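Melanin biosynthesis protein TyrA, putative (Shewanella oneidensis, PDB 2IIZ) binds heme b and probably acts as a dye-decolorizing (DyP-type) peroxidase, using hydrogen peroxide to oxidise its substrates. Local coordinates at residues S144-G149 / Y186-S191; I181-Y186 / S297-P302. All blocks are in the same frame, centred on the assembly; numbering follows the deposited sequence.

Contact 1 of 2, residues S144-G149 / Y186-S191; sequences SRDLTG and YAHNLS. With HEM (protoporphyrin IX containing Fe), chain C.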
loop_
_atom_site.group_PDB
_atom_site.type_symbol
_atom_site.label_atom_id
_atom_site.label_comp_id
_atom_site.label_asym_id
_atom_site.label_seq_id
_atom_site.Cartn_x
_atom_site.Cartn_y
_atom_site.Cartn_z
ATOM N N SER A 144 -1.511 14.265 -10.152
ATOM C CA SER A 144 -1.392 14.923 -8.850
ATOM C C SER A 144 -2.716 15.465 -8.301
ATOM O O SER A 144 -2.813 16.634 -7.896
ATOM C CB SER A 144 -0.351 16.026 -8.912
ATOM O OG SER A 144 0.841 15.507 -9.472
ATOM N N ARG A 145 -3.730 14.603 -8.278
ATOM C CA ARG A 145 -5.021 14.972 -7.717
ATOM C C ARG A 145 -5.225 14.337 -6.309
ATOM O O ARG A 145 -4.675 13.271 -5.964
ATOM C CB ARG A 145 -6.156 14.647 -8.717
ATOM C CG ARG A 145 -5.762 14.946 -10.193
ATOM C CD ARG A 145 -6.861 14.716 -11.237
ATOM N NE ARG A 145 -7.712 15.894 -11.313
ATOM C CZ ARG A 145 -7.785 16.780 -12.308
ATOM N NH1 ARG A 145 -7.063 16.699 -13.403
ATOM N NH2 ARG A 145 -8.621 17.789 -12.179
ATOM N N ASP A 146 -6.013 15.031 -5.499
ATOM C CA ASP A 146 -6.524 14.505 -4.246
ATOM C C ASP A 146 -7.637 13.583 -4.660
ATOM O O ASP A 146 -8.124 13.680 -5.792
ATOM C CB ASP A 146 -7.052 15.657 -3.379
ATOM C CG ASP A 146 -7.744 15.184 -2.102
ATOM O OD1 ASP A 146 -7.050 14.903 -1.106
ATOM O OD2 ASP A 146 -8.993 15.108 -2.104
ATOM N N LEU A 147 -8.047 12.686 -3.777
ATOM C CA LEU A 147 -9.073 11.704 -4.148
ATOM C C LEU A 147 -10.441 12.348 -4.400
ATOM O O LEU A 147 -11.334 11.688 -4.939
ATOM C CB LEU A 147 -9.179 10.617 -3.089
ATOM C CG LEU A 147 -7.977 9.664 -3.027
ATOM C CD1 LEU A 147 -7.925 9.021 -1.682
ATOM C CD2 LEU A 147 -8.054 8.588 -4.120
ATOM N N THR A 148 -10.594 13.626 -4.014
ATOM C CA THR A 148 -11.754 14.435 -4.412
ATOM C C THR A 148 -11.847 14.660 -5.936
ATOM O O THR A 148 -12.904 15.031 -6.448
ATOM C CB THR A 148 -11.776 15.812 -3.695
ATOM O OG1 THR A 148 -10.502 16.469 -3.809
ATOM C CG2 THR A 148 -12.051 15.617 -2.245
ATOM N N GLY A 149 -10.742 14.428 -6.652
ATOM C CA GLY A 149 -10.685 14.599 -8.103
ATOM C C GLY A 149 -10.163 15.965 -8.524
ATOM O O GLY A 149 -10.112 16.249 -9.722
ATOM N N TYR A 186 -6.162 13.077 7.163
ATOM C CA TYR A 186 -7.545 13.381 6.783
ATOM C C TYR A 186 -8.228 12.166 6.137
ATOM O O TYR A 186 -7.801 11.675 5.084
ATOM C CB TYR A 186 -7.609 14.575 5.825
ATOM C CG TYR A 186 -7.475 15.956 6.464
ATOM C CD1 TYR A 186 -8.579 16.627 6.932
ATOM C CD2 TYR A 186 -6.251 16.578 6.583
ATOM C CE1 TYR A 186 -8.474 17.904 7.517
ATOM C CE2 TYR A 186 -6.122 17.856 7.170
ATOM C CZ TYR A 186 -7.243 18.508 7.632
ATOM O OH TYR A 186 -7.145 19.758 8.207
ATOM N N ALA A 187 -9.292 11.696 6.786
ATOM C CA ALA A 187 -10.137 10.626 6.274
ATOM C C ALA A 187 -11.323 11.278 5.542
ATOM O O ALA A 187 -12.175 11.910 6.164
ATOM C CB ALA A 187 -10.628 9.748 7.416
ATOM N N HIS A 188 -11.364 11.123 4.221
ATOM C CA HIS A 188 -12.400 11.738 3.411
ATOM C C HIS A 188 -13.646 10.862 3.501
ATOM O O HIS A 188 -13.540 9.635 3.624
ATOM C CB HIS A 188 -11.971 11.826 1.931
ATOM C CG HIS A 188 -10.846 12.773 1.661
ATOM N ND1 HIS A 188 -10.282 13.569 2.634
ATOM C CD2 HIS A 188 -10.190 13.062 0.510
ATOM C CE1 HIS A 188 -9.315 14.300 2.096
ATOM N NE2 HIS A 188 -9.243 14.015 0.807
ATOM N N ASN A 189 -14.812 11.504 3.440
ATOM C CA ASN A 189 -16.086 10.832 3.204
ATOM C C ASN A 189 -16.399 10.920 1.707
ATOM O O ASN A 189 -17.096 11.828 1.236
ATOM C CB ASN A 189 -17.182 11.492 4.050
ATOM C CG ASN A 189 -18.490 10.718 4.040
ATOM O OD1 ASN A 189 -18.656 9.738 3.302
ATOM N ND2 ASN A 189 -19.435 11.159 4.872
ATOM N N LEU A 190 -15.874 9.971 0.947
ATOM C CA LEU A 190 -15.937 10.046 -0.510
ATOM C C LEU A 190 -17.342 9.823 -1.064
ATOM O O LEU A 190 -17.703 10.400 -2.103
ATOM C CB LEU A 190 -14.963 9.049 -1.135
ATOM C CG LEU A 190 -13.488 9.387 -0.935
ATOM C CD1 LEU A 190 -12.644 8.273 -1.502
ATOM C CD2 LEU A 190 -13.088 10.704 -1.581
ATOM N N SER A 191 -18.139 8.999 -0.383
ATOM C CA SER A 191 -19.503 8.744 -0.854
ATOM C C SER A 191 -20.321 10.028 -0.789
ATOM O O SER A 191 -21.049 10.347 -1.729
ATOM C CB SER A 191 -20.193 7.625 -0.056
ATOM O OG SER A 191 -20.177 7.916 1.331
HETATM C CHA HEM C . -4.893 24.739 -1.746
HETATM C CHB HEM C . -6.921 20.421 -1.071
HETATM C CHC HEM C . -6.074 20.681 3.629
HETATM C CHD HEM C . -3.565 24.707 2.921
HETATM C C1A HEM C . -5.550 23.557 -1.969
HETATM C C2A HEM C . -6.081 23.122 -3.243
HETATM C C3A HEM C . -6.641 21.917 -3.036
HETATM C C4A HEM C . -6.472 21.573 -1.649
HETATM C CMA HEM C . -7.352 21.021 -4.064
HETATM C CAA HEM C . -5.998 23.919 -4.568
HETATM C CBA HEM C . -4.732 23.567 -5.375
HETATM C CGA HEM C . -3.510 24.250 -4.800
HETATM O O1A HEM C . -2.656 23.565 -4.163
HETATM O O2A HEM C . -3.371 25.491 -4.973
HETATM C C1B HEM C . -6.878 20.135 0.257
HETATM C C2B HEM C . -7.438 18.945 0.862
HETATM C C3B HEM C . -7.200 19.020 2.177
HETATM C C4B HEM C . -6.487 20.251 2.417
HETATM C CMB HEM C . -8.162 17.842 0.056
HETATM C CAB HEM C . -7.567 18.040 3.302
HETATM C CBB HEM C . -8.694 17.343 3.259
HETATM C C1C HEM C . -5.343 21.808 3.834
HETATM C C2C HEM C . -4.922 22.272 5.130
HETATM C C3C HEM C . -4.222 23.395 4.944
HETATM C C4C HEM C . -4.188 23.651 3.517
HETATM C CMC HEM C . -5.272 21.539 6.435
HETATM C CAC HEM C . -3.549 24.297 5.996
HETATM C CBC HEM C . -3.592 24.086 7.319
HETATM C C1D HEM C . -3.665 25.077 1.608
HETATM C C2D HEM C . -2.981 26.203 1.029
HETATM C C3D HEM C . -3.397 26.215 -0.430
HETATM C C4D HEM C . -4.287 25.093 -0.575
HETATM C CMD HEM C . -2.038 27.187 1.753
HETATM C CAD HEM C . -2.979 27.201 -1.532
HETATM C CBD HEM C . -4.065 28.260 -1.640
HETATM C CGD HEM C . -3.633 29.444 -2.473
HETATM O O1D HEM C . -4.125 29.563 -3.638
HETATM O O2D HEM C . -2.811 30.252 -1.969
HETATM N NA HEM C . -5.803 22.592 -1.010
HETATM N NB HEM C . -6.299 20.917 1.233
HETATM N NC HEM C . -4.883 22.660 2.858
HETATM N ND HEM C . -4.422 24.446 0.640
HETATM FE FE HEM C . -5.541 22.732 0.951
#
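H188 and D146 reach out from opposite directions and join in a His-carboxylate hydrogen bond. NE2-H of H188 donates to OD1 of D146 over 3.0 Å, nearly straight at 168°, and the acceptor sits close to the ring plane. OD1 receives it on its syn lone pair, while a second, weak bond runs from NE2 to OD2. With CG anti to the backbone N (chi1 174°), the D146 carboxylate is sent toward H188, yet OD2 still serves its own turn. The backbone N of T148 donates to OD2 of D146 (2.9 Å), forming an Asx turn, and OG1 of T148 adds another bond at 2.7 Å. Aspartate suits the place because its two oxygens can serve ring and turn together.

The apolar contact is looser: CD2 of L190 packs on CB of L147 at 4.2 Å. From the second subunit, H116 packs on L147 and N120 on L190.

D146, Y186 and H188 line the heme pocket. The vinyl carbon CBB lies 3.3 Å from CE1 of H188, and the same vinyl group covers one face of the Y186 ring. Imidazole has two nitrogens to use, and with NE2 on D146 and ND1 on T291 the ring's rotation is fixed at the heme edge.

Contact 2 of 2, residues I181-Y186 / S297-P302; sequences IHVQKY and SSFFAP. With HEM (protoporphyrin IX containing Fe), chain C.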
loop_
_atom_site.group_PDB
_atom_site.type_symbol
_atom_site.label_atom_id
_atom_site.label_comp_id
_atom_site.label_asym_id
_atom_site.label_seq_id
_atom_site.Cartn_x
_atom_site.Cartn_y
_atom_site.Cartn_z
ATOM N N ILE A 181 7.167 21.144 10.968
ATOM C CA ILE A 181 6.328 20.197 10.253
ATOM C C ILE A 181 5.044 19.882 11.014
ATOM O O ILE A 181 5.066 19.683 12.212
ATOM C CB ILE A 181 7.148 18.926 9.939
ATOM C CG1 ILE A 181 8.358 19.356 9.090
ATOM C CG2 ILE A 181 6.292 17.860 9.239
ATOM C CD1 ILE A 181 9.129 18.255 8.482
ATOM N N HIS A 182 3.922 19.845 10.303
ATOM C CA HIS A 182 2.647 19.467 10.901
ATOM C C HIS A 182 1.979 18.442 9.996
ATOM O O HIS A 182 1.990 18.578 8.764
ATOM C CB HIS A 182 1.731 20.666 11.061
ATOM C CG HIS A 182 2.224 21.680 12.052
ATOM N ND1 HIS A 182 2.953 22.786 11.681
ATOM C CD2 HIS A 182 2.091 21.752 13.398
ATOM C CE1 HIS A 182 3.251 23.498 12.756
ATOM N NE2 HIS A 182 2.740 22.892 13.812
ATOM N N VAL A 183 1.397 17.422 10.613
ATOM C CA VAL A 183 0.829 16.315 9.880
ATOM C C VAL A 183 -0.610 16.112 10.370
ATOM O O VAL A 183 -0.864 16.028 11.589
ATOM C CB VAL A 183 1.690 15.069 10.105
ATOM C CG1 VAL A 183 1.186 13.894 9.300
ATOM C CG2 VAL A 183 3.152 15.375 9.764
ATOM N N GLN A 184 -1.544 16.051 9.421
ATOM C CA GLN A 184 -2.936 15.726 9.714
ATOM C C GLN A 184 -3.337 14.591 8.801
ATOM O O GLN A 184 -3.265 14.731 7.589
ATOM C CB GLN A 184 -3.858 16.918 9.444
ATOM C CG GLN A 184 -3.647 18.130 10.341
ATOM C CD GLN A 184 -4.843 19.082 10.290
ATOM O OE1 GLN A 184 -4.937 19.931 9.397
ATOM N NE2 GLN A 184 -5.769 18.933 11.244
ATOM N N LYS A 185 -3.754 13.471 9.376
ATOM C CA LYS A 185 -4.315 12.384 8.584
ATOM C C LYS A 185 -5.801 12.667 8.389
ATOM O O LYS A 185 -6.587 12.519 9.335
ATOM C CB LYS A 185 -4.146 11.025 9.277
ATOM C CG LYS A 185 -4.585 9.837 8.379
ATOM C CD LYS A 185 -4.310 8.484 9.011
ATOM C CE LYS A 185 -5.400 8.073 9.988
ATOM N NZ LYS A 185 -5.201 6.677 10.487
ATOM N N TYR A 186 -6.162 13.077 7.163
ATOM C CA TYR A 186 -7.545 13.381 6.783
ATOM C C TYR A 186 -8.228 12.166 6.137
ATOM O O TYR A 186 -7.801 11.675 5.084
ATOM C CB TYR A 186 -7.609 14.575 5.825
ATOM C CG TYR A 186 -7.475 15.956 6.464
ATOM C CD1 TYR A 186 -8.579 16.627 6.932
ATOM C CD2 TYR A 186 -6.251 16.578 6.583
ATOM C CE1 TYR A 186 -8.474 17.904 7.517
ATOM C CE2 TYR A 186 -6.122 17.856 7.170
ATOM C CZ TYR A 186 -7.243 18.508 7.632
ATOM O OH TYR A 186 -7.145 19.758 8.207
ATOM N N SER A 297 -0.193 16.362 14.525
ATOM C CA SER A 297 1.136 16.188 15.106
ATOM C C SER A 297 2.059 17.338 14.715
ATOM O O SER A 297 2.119 17.699 13.532
ATOM C CB SER A 297 1.769 14.888 14.599
ATOM O OG SER A 297 0.924 13.753 14.733
ATOM N N SER A 298 2.772 17.903 15.700
ATOM C CA SER A 298 3.819 18.891 15.443
ATOM C C SER A 298 5.200 18.238 15.560
ATOM O O SER A 298 5.447 17.470 16.502
ATOM C CB SER A 298 3.716 20.065 16.429
ATOM O OG SER A 298 4.478 21.180 15.986
ATOM N N PHE A 299 6.086 18.544 14.602
ATOM C CA PHE A 299 7.464 18.038 14.588
ATOM C C PHE A 299 8.436 19.158 14.207
ATOM O O PHE A 299 8.037 20.217 13.711
ATOM C CB PHE A 299 7.669 16.921 13.551
ATOM C CG PHE A 299 6.704 15.772 13.638
ATOM C CD1 PHE A 299 6.949 14.697 14.483
ATOM C CD2 PHE A 299 5.560 15.751 12.855
ATOM C CE1 PHE A 299 6.058 13.625 14.557
ATOM C CE2 PHE A 299 4.666 14.684 12.917
ATOM C CZ PHE A 299 4.916 13.617 13.771
ATOM N N PHE A 300 9.721 18.910 14.436
ATOM C CA PHE A 300 10.795 19.705 13.823
ATOM C C PHE A 300 11.725 18.723 13.126
ATOM O O PHE A 300 12.150 17.731 13.714
ATOM C CB PHE A 300 11.566 20.554 14.849
ATOM C CG PHE A 300 12.429 21.650 14.230
ATOM C CD1 PHE A 300 11.868 22.846 13.805
ATOM C CD2 PHE A 300 13.793 21.480 14.078
ATOM C CE1 PHE A 300 12.653 23.845 13.241
ATOM C CE2 PHE A 300 14.580 22.471 13.513
ATOM C CZ PHE A 300 14.011 23.653 13.097
ATOM N N ALA A 301 12.016 19.022 11.864
ATOM C CA ALA A 301 12.962 18.278 11.057
ATOM C C ALA A 301 14.230 19.119 10.967
ATOM O O ALA A 301 14.291 20.080 10.196
ATOM C CB ALA A 301 12.398 18.034 9.673
ATOM N N PRO A 302 15.252 18.774 11.757
ATOM C CA PRO A 302 16.440 19.627 11.673
ATOM C C PRO A 302 17.258 19.404 10.394
ATOM O O PRO A 302 16.938 18.548 9.558
ATOM C CB PRO A 302 17.254 19.236 12.917
ATOM C CG PRO A 302 16.395 18.271 13.705
ATOM C CD PRO A 302 15.434 17.683 12.731
HETATM C CHA HEM C . -4.893 24.739 -1.746
HETATM C CHB HEM C . -6.921 20.421 -1.071
HETATM C CHC HEM C . -6.074 20.681 3.629
HETATM C CHD HEM C . -3.565 24.707 2.921
HETATM C C1A HEM C . -5.550 23.557 -1.969
HETATM C C2A HEM C . -6.081 23.122 -3.243
HETATM C C3A HEM C . -6.641 21.917 -3.036
HETATM C C4A HEM C . -6.472 21.573 -1.649
HETATM C CMA HEM C . -7.352 21.021 -4.064
HETATM C CAA HEM C . -5.998 23.919 -4.568
HETATM C CBA HEM C . -4.732 23.567 -5.375
HETATM C CGA HEM C . -3.510 24.250 -4.800
HETATM O O1A HEM C . -2.656 23.565 -4.163
HETATM O O2A HEM C . -3.371 25.491 -4.973
HETATM C C1B HEM C . -6.878 20.135 0.257
HETATM C C2B HEM C . -7.438 18.945 0.862
HETATM C C3B HEM C . -7.200 19.020 2.177
HETATM C C4B HEM C . -6.487 20.251 2.417
HETATM C CMB HEM C . -8.162 17.842 0.056
HETATM C CAB HEM C . -7.567 18.040 3.302
HETATM C CBB HEM C . -8.694 17.343 3.259
HETATM C C1C HEM C . -5.343 21.808 3.834
HETATM C C2C HEM C . -4.922 22.272 5.130
HETATM C C3C HEM C . -4.222 23.395 4.944
HETATM C C4C HEM C . -4.188 23.651 3.517
HETATM C CMC HEM C . -5.272 21.539 6.435
HETATM C CAC HEM C . -3.549 24.297 5.996
HETATM C CBC HEM C . -3.592 24.086 7.319
HETATM C C1D HEM C . -3.665 25.077 1.608
HETATM C C2D HEM C . -2.981 26.203 1.029
HETATM C C3D HEM C . -3.397 26.215 -0.430
HETATM C C4D HEM C . -4.287 25.093 -0.575
HETATM C CMD HEM C . -2.038 27.187 1.753
HETATM C CAD HEM C . -2.979 27.201 -1.532
HETATM C CBD HEM C . -4.065 28.260 -1.640
HETATM C CGD HEM C . -3.633 29.444 -2.473
HETATM O O1D HEM C . -4.125 29.563 -3.638
HETATM O O2D HEM C . -2.811 30.252 -1.969
HETATM N NA HEM C . -5.803 22.592 -1.010
HETATM N NB HEM C . -6.299 20.917 1.233
HETATM N NC HEM C . -4.883 22.660 2.858
HETATM N ND HEM C . -4.422 24.446 0.640
HETATM FE FE HEM C . -5.541 22.732 0.951
#
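The shortest hydrogen bond across the contact runs from F299 N to I181 O, at 2.8 Å; I181 N returns a nearly straight one (172°) to F299 O. Two residues along, V183 and S297 form the next hydrogen-bonded pair: V183 N donates to S297 O over 3.0 Å in the carbonyl plane, S297 N bonds V183 O in return, and the CA-H of H182 makes a weaker CA-H...O contact with S297 O. Between them H182 and S298 make a non-hydrogen-bonded pair. Strands 179-188 and 291-301 thus run antiparallel, the N-to-C directions of the two short segments 147° apart, within the large sheet of a DyP-type peroxidase, a family of the dimeric alpha/beta-barrel clan.

Mostly apolar groups meet on the face of I181, V183 and F299; S297, also there, bonds I99 O through OG. CG2 of V183, set beside its own backbone N (CG1 is anti to it, chi1 -177°), meets the F299 ring at its edge, 3.6 Å from CE2. Further along, CD1 of I181 presses on CB of A301 at 3.5 Å, tighter than ordinary van der Waals contact; a small alanine suits this spot, with F63 of strand 61-67 touching both residues.

The other face is more polar. The H182 ring stacks on F268, and OG of S298 lies 3.3 Å from NE2 of H182 while bonding to K84 O. Farther down the strand, Q184 OE1 accepts a hydrogen bond from the Y186 hydroxyl, which stands above the amide carbonyl plane. Q184 OE1 itself lies 3.4 Å from CMC of the heme.

Strand 179-188 is thus tied by its backbone to the middle of the sheet and sealed there by branched and aromatic side chains, while Q184 and Y186 farther along touch the heme.

How the contacts relate
Contacts 1 and 2 lie about 20 Å apart, centre to centre, along one strand, 179-188, and share Y186. In sequence the segments alternate: 144-149, then 181-186 and 186-191, overlapping at Y186, then 297-302. Contact 2 sits near the centre of the chain, where 179-188 pairs with 291-301 in the middle of the large antiparallel sheet; contact 1 is farther out, where the strand ends, helix 190-193 begins and the loop after strand 130-139 folds against it. Both belong to the C-terminal DyP-type region and touch the heme, so the strand links the interior of the sheet to the cofactor pocket and, through contact 1, to the second subunit.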